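Local coordinates for alanine racemase (PDB 3C3K), which has the two-lobed fold of the periplasmic binding protein family, probably resembling the effector-binding core of LacI-type transcription regulators, at residues B[10-15]-B[55-60]; B[30-35]-B[242-247]; B[97-102]-B[262-267]; B[127-132]-B[141-146]. One frame throughout, in Å; residues are numbered along the deposited sequence.

Contact 1 of 4, residues B[10-15]-B[55-60]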
loop_
_atom_site.group_PDB
_atom_site.type_symbol
_atom_site.label_atom_id
_atom_site.label_comp_id
_atom_site.label_asym_id
_atom_site.label_seq_id
_atom_site.Cartn_x
_atom_site.Cartn_y
_atom_site.Cartn_z
ATOM N N MET B 10 -5.305 10.676 20.769
ATOM C CA MET B 10 -4.772 10.307 19.478
ATOM C C MET B 10 -3.247 10.222 19.588
ATOM O O MET B 10 -2.578 10.948 20.375
ATOM C CB MET B 10 -5.183 11.302 18.352
ATOM C CG MET B 10 -6.694 11.251 17.928
ATOM S SD MET B 10 -7.178 12.194 16.428
ATOM C CE MET B 10 -7.168 13.856 17.029
ATOM N N LEU B 11 -2.706 9.337 18.765
ATOM C CA LEU B 11 -1.270 9.238 18.541
ATOM C C LEU B 11 -0.935 9.603 17.087
ATOM O O LEU B 11 -1.715 9.277 16.165
ATOM C CB LEU B 11 -0.837 7.825 18.833
ATOM C CG LEU B 11 -1.358 7.156 20.108
ATOM C CD1 LEU B 11 -0.838 5.763 20.112
ATOM C CD2 LEU B 11 -0.849 7.945 21.353
ATOM N N LEU B 12 0.171 10.304 16.908
ATOM C CA LEU B 12 0.734 10.624 15.594
ATOM C C LEU B 12 1.708 9.535 15.096
ATOM O O LEU B 12 2.712 9.216 15.766
ATOM C CB LEU B 12 1.452 11.994 15.632
ATOM C CG LEU B 12 2.202 12.449 14.367
ATOM C CD1 LEU B 12 1.244 12.603 13.156
ATOM C CD2 LEU B 12 2.841 13.748 14.609
ATOM N N VAL B 13 1.432 8.970 13.911
ATOM C CA VAL B 13 2.447 8.163 13.228
ATOM C C VAL B 13 3.040 8.918 12.045
ATOM O O VAL B 13 2.310 9.354 11.169
ATOM C CB VAL B 13 1.862 6.821 12.775
ATOM C CG1 VAL B 13 2.953 5.875 12.275
ATOM C CG2 VAL B 13 1.057 6.170 13.935
ATOM N N MET B 14 4.365 9.058 12.024
ATOM C CA MET B 14 5.094 9.671 10.920
ATOM C C MET B 14 5.609 8.538 10.062
ATOM O O MET B 14 6.571 7.858 10.429
ATOM C CB MET B 14 6.249 10.528 11.471
ATOM C CG MET B 14 5.819 11.954 11.973
ATOM S SD MET B 14 7.078 13.003 12.863
ATOM C CE MET B 14 8.067 11.810 13.414
ATOM N N VAL B 15 4.975 8.343 8.912
ATOM C CA VAL B 15 5.193 7.202 8.033
ATOM C C VAL B 15 6.257 7.526 6.981
ATOM O O VAL B 15 6.260 8.632 6.400
ATOM C CB VAL B 15 3.861 6.897 7.340
ATOM C CG1 VAL B 15 3.982 5.799 6.318
ATOM C CG2 VAL B 15 2.871 6.452 8.419
ATOM N N SER B 55 5.898 20.268 10.471
ATOM C CA SER B 55 4.531 20.735 10.384
ATOM C C SER B 55 3.573 19.821 11.147
ATOM O O SER B 55 2.735 20.269 11.915
ATOM C CB SER B 55 4.172 20.964 8.900
ATOM O OG SER B 55 2.829 20.701 8.659
ATOM N N CYS B 56 3.711 18.517 10.988
ATOM C CA CYS B 56 2.709 17.654 11.597
ATOM C C CYS B 56 2.970 17.652 13.086
ATOM O O CYS B 56 2.079 17.351 13.859
ATOM C CB CYS B 56 2.671 16.251 10.976
ATOM S SG CYS B 56 4.127 15.306 11.324
ATOM N N LEU B 57 4.184 18.021 13.497
ATOM C CA LEU B 57 4.510 18.035 14.940
ATOM C C LEU B 57 3.883 19.190 15.726
ATOM O O LEU B 57 3.880 19.156 16.951
ATOM C CB LEU B 57 6.036 17.848 15.227
ATOM C CG LEU B 57 6.645 16.452 14.997
ATOM C CD1 LEU B 57 8.149 16.526 15.079
ATOM C CD2 LEU B 57 6.121 15.347 15.933
ATOM N N THR B 58 3.285 20.173 15.040
ATOM C CA THR B 58 2.461 21.154 15.726
ATOM C C THR B 58 1.250 20.497 16.453
ATOM O O THR B 58 0.706 21.087 17.380
ATOM C CB THR B 58 1.940 22.264 14.821
ATOM O OG1 THR B 58 1.150 21.684 13.810
ATOM C CG2 THR B 58 3.068 22.992 14.102
ATOM N N LEU B 59 0.852 19.286 16.069
ATOM C CA LEU B 59 -0.190 18.593 16.799
ATOM C C LEU B 59 0.185 18.287 18.243
ATOM O O LEU B 59 -0.696 18.219 19.122
ATOM C CB LEU B 59 -0.576 17.292 16.088
ATOM C CG LEU B 59 -1.128 17.457 14.662
ATOM C CD1 LEU B 59 -1.090 16.150 13.954
ATOM C CD2 LEU B 59 -2.523 17.990 14.752
ATOM N N LEU B 60 1.484 18.061 18.486
ATOM C CA LEU B 60 1.979 17.734 19.809
ATOM C C LEU B 60 1.907 18.975 20.648
ATOM O O LEU B 60 1.252 18.978 21.693
ATOM C CB LEU B 60 3.430 17.228 19.774
ATOM C CG LEU B 60 3.821 15.774 20.005
ATOM C CD1 LEU B 60 5.300 15.736 20.265
ATOM C CD2 LEU B 60 3.060 15.091 21.172
#

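Contact 2 of 4, residues B[30-35]-B[242-247]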
loop_
_atom_site.group_PDB
_atom_site.type_symbol
_atom_site.label_atom_id
_atom_site.label_comp_id
_atom_site.label_asym_id
_atom_site.label_seq_id
_atom_site.Cartn_x
_atom_site.Cartn_y
_atom_site.Cartn_z
ATOM N N ILE B 30 0.186 -0.949 14.802
ATOM C CA ILE B 30 0.033 0.231 15.621
ATOM C C ILE B 30 -1.449 0.365 16.031
ATOM O O ILE B 30 -1.745 0.476 17.245
ATOM C CB ILE B 30 0.582 1.506 14.922
ATOM C CG1 ILE B 30 2.103 1.460 14.966
ATOM C CG2 ILE B 30 0.100 2.745 15.580
ATOM C CD1 ILE B 30 2.812 2.472 14.024
ATOM N N GLU B 31 -2.365 0.334 15.042
ATOM C CA GLU B 31 -3.788 0.561 15.269
ATOM C C GLU B 31 -4.357 -0.486 16.204
ATOM O O GLU B 31 -5.170 -0.183 17.054
ATOM C CB GLU B 31 -4.561 0.444 13.966
ATOM C CG GLU B 31 -4.302 1.513 12.956
ATOM C CD GLU B 31 -4.891 1.173 11.566
ATOM O OE1 GLU B 31 -5.003 -0.037 11.181
ATOM O OE2 GLU B 31 -5.254 2.145 10.885
ATOM N N LYS B 32 -3.914 -1.720 16.063
ATOM C CA LYS B 32 -4.479 -2.784 16.891
ATOM C C LYS B 32 -4.189 -2.507 18.335
ATOM O O LYS B 32 -5.083 -2.558 19.121
ATOM C CB LYS B 32 -3.909 -4.133 16.530
ATOM C CG LYS B 32 -4.700 -4.819 15.411
ATOM C CD LYS B 32 -3.909 -6.019 14.969
ATOM C CE LYS B 32 -3.691 -6.911 16.213
ATOM N NZ LYS B 32 -3.249 -8.282 15.817
ATOM N N THR B 33 -2.936 -2.216 18.669
ATOM C CA THR B 33 -2.595 -1.944 20.073
ATOM C C THR B 33 -3.140 -0.645 20.573
ATOM O O THR B 33 -3.641 -0.612 21.683
ATOM C CB THR B 33 -1.128 -2.188 20.394
ATOM O OG1 THR B 33 -0.863 -3.569 20.079
ATOM C CG2 THR B 33 -0.831 -1.966 21.883
ATOM N N ALA B 34 -3.066 0.418 19.763
ATOM C CA ALA B 34 -3.545 1.740 20.191
ATOM C C ALA B 34 -5.033 1.697 20.507
ATOM O O ALA B 34 -5.435 2.209 21.549
ATOM C CB ALA B 34 -3.197 2.844 19.139
ATOM N N GLU B 35 -5.852 1.009 19.691
ATOM C CA GLU B 35 -7.283 1.134 19.837
ATOM C C GLU B 35 -7.836 0.276 20.990
ATOM O O GLU B 35 -8.988 0.472 21.386
ATOM C CB GLU B 35 -8.016 0.817 18.538
ATOM C CG GLU B 35 -7.569 1.711 17.379
ATOM C CD GLU B 35 -8.521 1.746 16.174
ATOM O OE1 GLU B 35 -8.898 0.680 15.667
ATOM O OE2 GLU B 35 -8.834 2.847 15.690
ATOM N N ILE B 242 6.185 -5.368 15.086
ATOM C CA ILE B 242 6.869 -4.077 15.153
ATOM C C ILE B 242 5.965 -2.907 15.528
ATOM O O ILE B 242 6.295 -2.175 16.444
ATOM C CB ILE B 242 7.685 -3.811 13.861
ATOM C CG1 ILE B 242 8.795 -4.846 13.730
ATOM C CG2 ILE B 242 8.292 -2.339 13.813
ATOM C CD1 ILE B 242 9.442 -4.771 12.408
ATOM N N GLY B 243 4.837 -2.719 14.840
ATOM C CA GLY B 243 3.871 -1.656 15.222
ATOM C C GLY B 243 3.222 -1.878 16.595
ATOM O O GLY B 243 3.068 -0.942 17.377
ATOM N N MET B 244 2.830 -3.104 16.913
ATOM C CA MET B 244 2.166 -3.316 18.215
ATOM C C MET B 244 3.164 -2.975 19.338
ATOM O O MET B 244 2.802 -2.330 20.338
ATOM C CB MET B 244 1.698 -4.760 18.325
ATOM C CG MET B 244 0.638 -5.192 17.325
ATOM S SD MET B 244 0.158 -6.973 17.395
ATOM C CE MET B 244 1.668 -7.644 17.144
ATOM N N LYS B 245 4.432 -3.340 19.127
ATOM C CA LYS B 245 5.466 -3.145 20.152
ATOM C C LYS B 245 5.786 -1.678 20.252
ATOM O O LYS B 245 5.989 -1.164 21.361
ATOM C CB LYS B 245 6.716 -4.052 19.873
ATOM C CG LYS B 245 7.886 -3.962 20.953
ATOM C CD LYS B 245 7.345 -4.248 22.364
ATOM C CE LYS B 245 8.193 -5.201 23.152
ATOM N NZ LYS B 245 7.453 -5.695 24.384
ATOM N N ALA B 246 5.804 -0.966 19.110
ATOM C CA ALA B 246 6.071 0.466 19.131
ATOM C C ALA B 246 5.037 1.150 20.022
ATOM O O ALA B 246 5.386 1.870 20.935
ATOM C CB ALA B 246 6.170 1.075 17.694
ATOM N N VAL B 247 3.769 0.823 19.856
ATOM C CA VAL B 247 2.724 1.351 20.742
ATOM C C VAL B 247 2.914 1.019 22.183
ATOM O O VAL B 247 2.752 1.923 23.040
ATOM C CB VAL B 247 1.306 0.943 20.277
ATOM C CG1 VAL B 247 0.227 1.412 21.294
ATOM C CG2 VAL B 247 1.082 1.516 18.912
#

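Contact 3 of 4, residues B[97-102]-B[262-267]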
loop_
_atom_site.group_PDB
_atom_site.type_symbol
_atom_site.label_atom_id
_atom_site.label_comp_id
_atom_site.label_asym_id
_atom_site.label_seq_id
_atom_site.Cartn_x
_atom_site.Cartn_y
_atom_site.Cartn_z
ATOM N N PRO B 97 21.618 1.721 18.925
ATOM C CA PRO B 97 21.521 1.547 20.397
ATOM C C PRO B 97 22.093 2.704 21.250
ATOM O O PRO B 97 21.878 2.752 22.480
ATOM C CB PRO B 97 22.231 0.199 20.673
ATOM C CG PRO B 97 22.785 -0.301 19.317
ATOM C CD PRO B 97 22.458 0.716 18.248
ATOM N N LEU B 98 22.791 3.641 20.609
ATOM C CA LEU B 98 23.294 4.802 21.300
ATOM C C LEU B 98 22.238 5.910 21.237
ATOM O O LEU B 98 22.307 6.918 21.961
ATOM C CB LEU B 98 24.640 5.251 20.692
ATOM C CG LEU B 98 25.773 4.260 21.009
ATOM C CD1 LEU B 98 27.050 4.829 20.477
ATOM C CD2 LEU B 98 25.912 3.899 22.542
ATOM N N SER B 99 21.202 5.731 20.443
ATOM C CA SER B 99 20.167 6.783 20.441
ATOM C C SER B 99 19.366 6.745 21.754
ATOM O O SER B 99 19.211 5.676 22.337
ATOM C CB SER B 99 19.270 6.614 19.216
ATOM O OG SER B 99 18.020 7.212 19.428
ATOM N N THR B 100 18.913 7.889 22.263
ATOM C CA THR B 100 18.070 7.889 23.447
ATOM C C THR B 100 16.563 7.660 23.188
ATOM O O THR B 100 15.793 7.557 24.114
ATOM C CB THR B 100 18.225 9.161 24.250
ATOM O OG1 THR B 100 17.971 10.301 23.406
ATOM C CG2 THR B 100 19.649 9.221 24.817
ATOM N N VAL B 101 16.161 7.576 21.932
ATOM C CA VAL B 101 14.770 7.359 21.583
ATOM C C VAL B 101 14.545 5.876 21.454
ATOM O O VAL B 101 15.267 5.213 20.720
ATOM C CB VAL B 101 14.463 8.049 20.274
ATOM C CG1 VAL B 101 12.973 7.779 19.827
ATOM C CG2 VAL B 101 14.787 9.571 20.417
ATOM N N SER B 102 13.573 5.350 22.200
ATOM C CA SER B 102 13.358 3.938 22.170
ATOM C C SER B 102 12.886 3.516 20.795
ATOM O O SER B 102 12.207 4.277 20.112
ATOM C CB SER B 102 12.333 3.499 23.227
ATOM O OG SER B 102 12.805 3.841 24.519
ATOM N N THR B 262 15.174 4.091 28.122
ATOM C CA THR B 262 15.460 3.776 26.741
ATOM C C THR B 262 15.619 2.299 26.559
ATOM O O THR B 262 16.375 1.657 27.305
ATOM C CB THR B 262 16.802 4.343 26.352
ATOM O OG1 THR B 262 16.750 5.717 26.601
ATOM C CG2 THR B 262 17.091 4.086 24.901
ATOM N N VAL B 263 14.949 1.763 25.532
ATOM C CA VAL B 263 15.102 0.366 25.158
ATOM C C VAL B 263 15.124 0.250 23.658
ATOM O O VAL B 263 14.385 0.971 22.981
ATOM C CB VAL B 263 13.908 -0.499 25.681
ATOM C CG1 VAL B 263 14.023 -0.714 27.174
ATOM C CG2 VAL B 263 12.550 0.155 25.371
ATOM N N HIS B 264 15.917 -0.686 23.128
ATOM C CA HIS B 264 16.004 -0.830 21.692
ATOM C C HIS B 264 15.677 -2.255 21.428
ATOM O O HIS B 264 16.547 -3.123 21.580
ATOM C CB HIS B 264 17.405 -0.453 21.188
ATOM C CG HIS B 264 17.744 1.002 21.367
ATOM N ND1 HIS B 264 17.149 2.000 20.612
ATOM C CD2 HIS B 264 18.620 1.632 22.198
ATOM C CE1 HIS B 264 17.609 3.183 21.000
ATOM N NE2 HIS B 264 18.516 2.983 21.947
ATOM N N HIS B 265 14.394 -2.555 21.179
ATOM C CA HIS B 265 14.004 -3.946 20.925
ATOM C C HIS B 265 14.375 -4.407 19.509
ATOM O O HIS B 265 14.157 -3.682 18.524
ATOM C CB HIS B 265 12.501 -4.142 21.081
ATOM C CG HIS B 265 12.015 -4.035 22.480
ATOM N ND1 HIS B 265 11.628 -5.139 23.207
ATOM C CD2 HIS B 265 11.857 -2.966 23.302
ATOM C CE1 HIS B 265 11.245 -4.761 24.420
ATOM N NE2 HIS B 265 11.362 -3.446 24.506
ATOM N N LEU B 266 14.946 -5.606 19.422
ATOM C CA LEU B 266 15.238 -6.241 18.159
ATOM C C LEU B 266 14.327 -7.417 18.098
ATOM O O LEU B 266 14.394 -8.260 18.956
ATOM C CB LEU B 266 16.668 -6.734 18.099
ATOM C CG LEU B 266 17.695 -5.658 17.679
ATOM C CD1 LEU B 266 19.036 -6.350 17.675
ATOM C CD2 LEU B 266 17.447 -5.048 16.371
ATOM N N LEU B 267 13.467 -7.463 17.099
ATOM C CA LEU B 267 12.571 -8.600 16.851
ATOM C C LEU B 267 13.166 -9.524 15.751
ATOM O O LEU B 267 13.938 -9.049 14.880
ATOM C CB LEU B 267 11.142 -8.118 16.482
ATOM C CG LEU B 267 10.394 -7.235 17.493
ATOM C CD1 LEU B 267 8.968 -7.113 17.064
ATOM C CD2 LEU B 267 10.402 -7.760 18.973
#

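Contact 4 of 4, residues B[127-132]-B[141-146]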
loop_
_atom_site.group_PDB
_atom_site.type_symbol
_atom_site.label_atom_id
_atom_site.label_comp_id
_atom_site.label_asym_id
_atom_site.label_seq_id
_atom_site.Cartn_x
_atom_site.Cartn_y
_atom_site.Cartn_z
ATOM N N ILE B 127 26.616 -11.447 -7.146
ATOM C CA ILE B 127 25.395 -11.057 -6.504
ATOM C C ILE B 127 25.361 -9.534 -6.594
ATOM O O ILE B 127 26.332 -8.867 -6.183
ATOM C CB ILE B 127 25.359 -11.526 -5.018
ATOM C CG1 ILE B 127 25.450 -13.049 -4.925
ATOM C CG2 ILE B 127 24.059 -10.996 -4.302
ATOM C CD1 ILE B 127 25.965 -13.571 -3.634
ATOM N N ALA B 128 24.269 -8.995 -7.117
ATOM C CA ALA B 128 24.024 -7.541 -7.240
ATOM C C ALA B 128 23.007 -7.131 -6.179
ATOM O O ALA B 128 22.276 -7.994 -5.620
ATOM C CB ALA B 128 23.482 -7.174 -8.701
ATOM N N LEU B 129 22.993 -5.831 -5.873
ATOM C CA LEU B 129 22.068 -5.224 -4.928
ATOM C C LEU B 129 21.251 -4.129 -5.629
ATOM O O LEU B 129 21.793 -3.302 -6.385
ATOM C CB LEU B 129 22.834 -4.643 -3.713
ATOM C CG LEU B 129 22.032 -3.956 -2.592
ATOM C CD1 LEU B 129 21.392 -5.082 -1.683
ATOM C CD2 LEU B 129 22.917 -3.070 -1.713
ATOM N N ILE B 130 19.936 -4.171 -5.456
ATOM C CA ILE B 130 19.118 -3.031 -5.850
ATOM C C ILE B 130 18.805 -2.322 -4.515
ATOM O O ILE B 130 18.112 -2.900 -3.628
ATOM C CB ILE B 130 17.788 -3.440 -6.585
ATOM C CG1 ILE B 130 18.106 -4.175 -7.869
ATOM C CG2 ILE B 130 16.940 -2.152 -6.931
ATOM C CD1 ILE B 130 16.904 -4.651 -8.647
ATOM N N ASN B 131 19.374 -1.138 -4.332
ATOM C CA ASN B 131 19.110 -0.387 -3.102
ATOM C C ASN B 131 18.152 0.787 -3.425
ATOM O O ASN B 131 17.829 1.024 -4.598
ATOM C CB ASN B 131 20.443 0.057 -2.467
ATOM C CG ASN B 131 20.337 0.313 -0.988
ATOM O OD1 ASN B 131 19.238 0.482 -0.456
ATOM N ND2 ASN B 131 21.487 0.442 -0.311
ATOM N N HIS B 132 17.672 1.527 -2.439
ATOM C CA HIS B 132 16.698 2.563 -2.810
ATOM C C HIS B 132 17.118 3.942 -2.328
ATOM O O HIS B 132 17.743 4.725 -3.123
ATOM C CB HIS B 132 15.230 2.147 -2.493
ATOM C CG HIS B 132 14.228 3.267 -2.536
ATOM N ND1 HIS B 132 14.105 4.134 -3.606
ATOM C CD2 HIS B 132 13.277 3.652 -1.637
ATOM C CE1 HIS B 132 13.134 5.010 -3.362
ATOM N NE2 HIS B 132 12.623 4.751 -2.174
ATOM N N HIS B 141 22.737 -0.046 6.115
ATOM C CA HIS B 141 23.172 -1.277 6.766
ATOM C C HIS B 141 23.040 -2.454 5.805
ATOM O O HIS B 141 23.863 -3.402 5.831
ATOM C CB HIS B 141 22.256 -1.592 7.958
ATOM C CG HIS B 141 22.591 -0.824 9.195
ATOM N ND1 HIS B 141 23.755 -0.094 9.330
ATOM C CD2 HIS B 141 21.914 -0.666 10.348
ATOM C CE1 HIS B 141 23.789 0.464 10.523
ATOM N NE2 HIS B 141 22.694 0.112 11.172
ATOM N N ARG B 142 21.975 -2.450 4.997
ATOM C CA ARG B 142 21.787 -3.564 4.058
ATOM C C ARG B 142 22.871 -3.472 3.017
ATOM O O ARG B 142 23.420 -4.470 2.639
ATOM C CB ARG B 142 20.372 -3.591 3.425
ATOM C CG ARG B 142 19.203 -4.042 4.448
ATOM C CD ARG B 142 17.766 -3.733 3.872
ATOM N NE ARG B 142 16.842 -3.679 5.000
ATOM C CZ ARG B 142 15.594 -3.260 4.973
ATOM N NH1 ARG B 142 15.008 -2.945 3.812
ATOM N NH2 ARG B 142 14.913 -3.235 6.118
ATOM N N GLU B 143 23.204 -2.263 2.571
ATOM C CA GLU B 143 24.307 -2.087 1.617
ATOM C C GLU B 143 25.679 -2.514 2.180
ATOM O O GLU B 143 26.412 -3.158 1.468
ATOM C CB GLU B 143 24.319 -0.648 1.053
ATOM C CG GLU B 143 25.396 -0.385 0.016
ATOM C CD GLU B 143 25.287 0.952 -0.727
ATOM O OE1 GLU B 143 24.232 1.296 -1.284
ATOM O OE2 GLU B 143 26.307 1.668 -0.824
ATOM N N SER B 144 25.996 -2.194 3.461
ATOM C CA SER B 144 27.314 -2.499 4.055
ATOM C C SER B 144 27.368 -3.963 4.228
ATOM O O SER B 144 28.365 -4.561 3.940
ATOM C CB SER B 144 27.479 -2.021 5.532
ATOM O OG SER B 144 27.198 -0.696 5.736
ATOM N N GLY B 145 26.311 -4.512 4.829
ATOM C CA GLY B 145 26.197 -5.930 5.086
ATOM C C GLY B 145 26.485 -6.674 3.773
ATOM O O GLY B 145 27.311 -7.578 3.766
ATOM N N TYR B 146 25.840 -6.268 2.661
ATOM C CA TYR B 146 26.051 -6.879 1.330
ATOM C C TYR B 146 27.538 -6.743 0.894
ATOM O O TYR B 146 28.154 -7.698 0.509
ATOM C CB TYR B 146 25.156 -6.177 0.280
ATOM C CG TYR B 146 25.567 -6.262 -1.179
ATOM C CD1 TYR B 146 26.193 -5.166 -1.817
ATOM C CD2 TYR B 146 25.254 -7.380 -1.958
ATOM C CE1 TYR B 146 26.576 -5.209 -3.148
ATOM C CE2 TYR B 146 25.599 -7.417 -3.326
ATOM C CZ TYR B 146 26.305 -6.323 -3.895
ATOM O OH TYR B 146 26.679 -6.334 -5.225
#

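Contact 1 of 4, residues B[10-15]-B[55-60]
L12, on the strand 10-15, and C56 and L57, on the helical segment 55-60, form the middle of an apolar seam closed by M14 at one end and L59 at the other. The side chain of L12 runs straight out from the strand, its CG anti to the backbone N (chi1 175°), so that CB and CG act as a stalk and the two methyls do the touching. CD2 enters a shallow notch: C56 O lies 3.8 Å from L12 CD2, and C56 SG 3.9 Å from the same methyl. A third neighbour is L57 CD2, 3.9 Å from L12 CD2. The other branch reaches more loosely, L12 CD1 standing 4.3 Å from L59 CD1. A branched leucine suits this place because one residue can serve both sides of the seam.

Two positions along the strand, M14 offers its flexible thioether. Its CG rests 3.8 Å from C56 SG, and beyond it M14 SD meets L57 CD2 at 4.0 Å, the two side chains crossing nearly at right angles. The thiol of C56 turns between its own backbone N and carbonyl carbon (chi1 68°), which points the small, polarisable sulfur at the strand. T58 looks the other way, its OG1 bonded to S55 O at 2.8 Å.

Strand 9-15 lies between strands 39-45 and 68-70 of the first parallel sheet; M14 and L57 both also touch V68. Helix 21-35 packs on the other face, while C56 and L59 additionally meet L42 and M64 of the second subunit.

Contact 2 of 4, residues B[30-35]-B[242-247]
T33 and V247 owe their meeting to their first torsions. In T33, chi1 of -59° sets OG1 beside the backbone N and turns it to M244, leaving CG2 for the valine; in V247, chi1 of 175° sends CG1 to T33 and CG2 to I30. The two side chains lie alongside each other, pointing opposite ways, with T33 CG2 3.6 Å from V247 CG1. The second valine methyl is wedged against the first helix: V247 CG2 is 3.4 Å from I30 O and 3.7 Å from I30 CG2.

The helix segments cross at -35°, their axes only 7.5 Å apart. Such closeness depends on G243, which presents bare backbone where the helices are nearest, its CA 4.3 Å from I30 CA. The isoleucine lies along it, I30 CG1 being 3.5 Å from G243 O. Toward the rim, T33 OG1 lies 3.3 Å from M244 CB, and the bent M244 chain puts SD 4.0 Å from K32 NZ. That ammonium group has its charge partner in E240, two residues before 242-247 on the same helix 239-254.

The chemistry is graded: glycine and beta-branched residues mesh in the interior, where I30 and V247 also share I69 of strand 68-70, and a lysine lies at the exposed margin. Cohesion between the segments thus rests mainly on close apolar fit, to which the pairing of K32 with E240, outside 242-247, probably adds a polar clasp.

Contact 3 of 4, residues B[97-102]-B[262-267]
The imidazole of H264 has P97 over one face, its CA 3.8 Å from the ring centroid and shifted toward the rim, in a CH-pi contact. At the ring edge, in its plane, S99 O accepts from H264 NE2 at 2.8 Å, though the N-H is bent (138°). V101 O comes obliquely to H264 CE1 at 3.1 Å. The other nitrogen, ND1, is hydrogen-bonded to S103 OG, so both ring nitrogens are engaged and the rotation of the ring is fixed.

Just before H264 in the chain, smaller groups complete the join. T262 OG1 donates to T100 O at 3.2 Å, arriving from above the carbonyl plane. V263 N gives a straighter bond to S102 OG, 3.2 Å long at 161°, and S102 CA approaches V263 O at 3.2 Å in a CA-H...O contact. S99 OG shapes the loop from within, accepting from V101 N in an ST turn.

Within this chain, strand 264-266 is one of the two outermost strands of the first parallel sheet, beside 102-105. The loop 97-102 supplies mostly carbonyls, and 262-264 supply hydroxyl, amide and imidazole donors: polar chemistry suited to a surface contact, where directional bonds hold an irregular loop to the strand.

Contact 4 of 4, residues B[127-132]-B[141-146]
A beta-alpha-beta unit of the second lobe, strand 127-131, helix 137-152 and strand 159-162, has its first strand and its helix packed together here, with I127 and L129 against Y146 and N131 against E143. Helix and strand run antiparallel, 173° between their directions, as expected when the chain turns back to reach a parallel neighbour.

Y146 turns a ring face to the strand. L129 CB stands 3.7 Å from the ring centroid, almost on the ring normal, a CH-pi contact over the centre of the face. The ring's far end reaches the backbone, Y146 OH donating to I127 O at 2.7 Å, and I127 CG2 lies 4.0 Å from Y146 CE2. With CG anti to the backbone N (chi1 -180°), L129 extends toward the helix and brings CD2 to 3.7 Å from E143 CA.

At the C-terminal end of the strand the contact turns polar. N131 ND2 donates to E143 OE1 at 3.0 Å, meeting the carboxylate on its anti side with the amide and carboxylate planes 73° apart. N131 OD1 accepts from H132 N at 2.7 Å, while ND2 also bonds A139 O; the amide is therefore gripped at both ends.

Both polar links extend to strand 159-162: Y146 OH also bonds R159 N, and E143 OE1 also bonds Y162 OH. Tyrosine combines an apolar face for the buried leucine with a hydroxyl that joins two strands, and the Y162 and N131 donors would be expected to stabilise a negative charge on the glutamate.

From the N terminus, strand 9-15 opens contact 1, which closes across some 40 residues at 55-60. Before it closes, helix 21-35 opens contact 2, so the two cross; they also touch, V13 and L11 packing on I30 and A34. Contact 3 starts at 97-102, and contact 4 then opens and closes within one beta-alpha-beta unit of the second lobe, lying inside the spans of both contacts 2 and 3. The chain returns through helix 239-254, closing contact 2, and 262-267, closing contact 3; these two cross too. Contacts 2 and 3 thus join distant sequence in the first lobe, contact 1 spans a medium range there, and contact 4 is local, across the chain's centre from contacts 1 and 2.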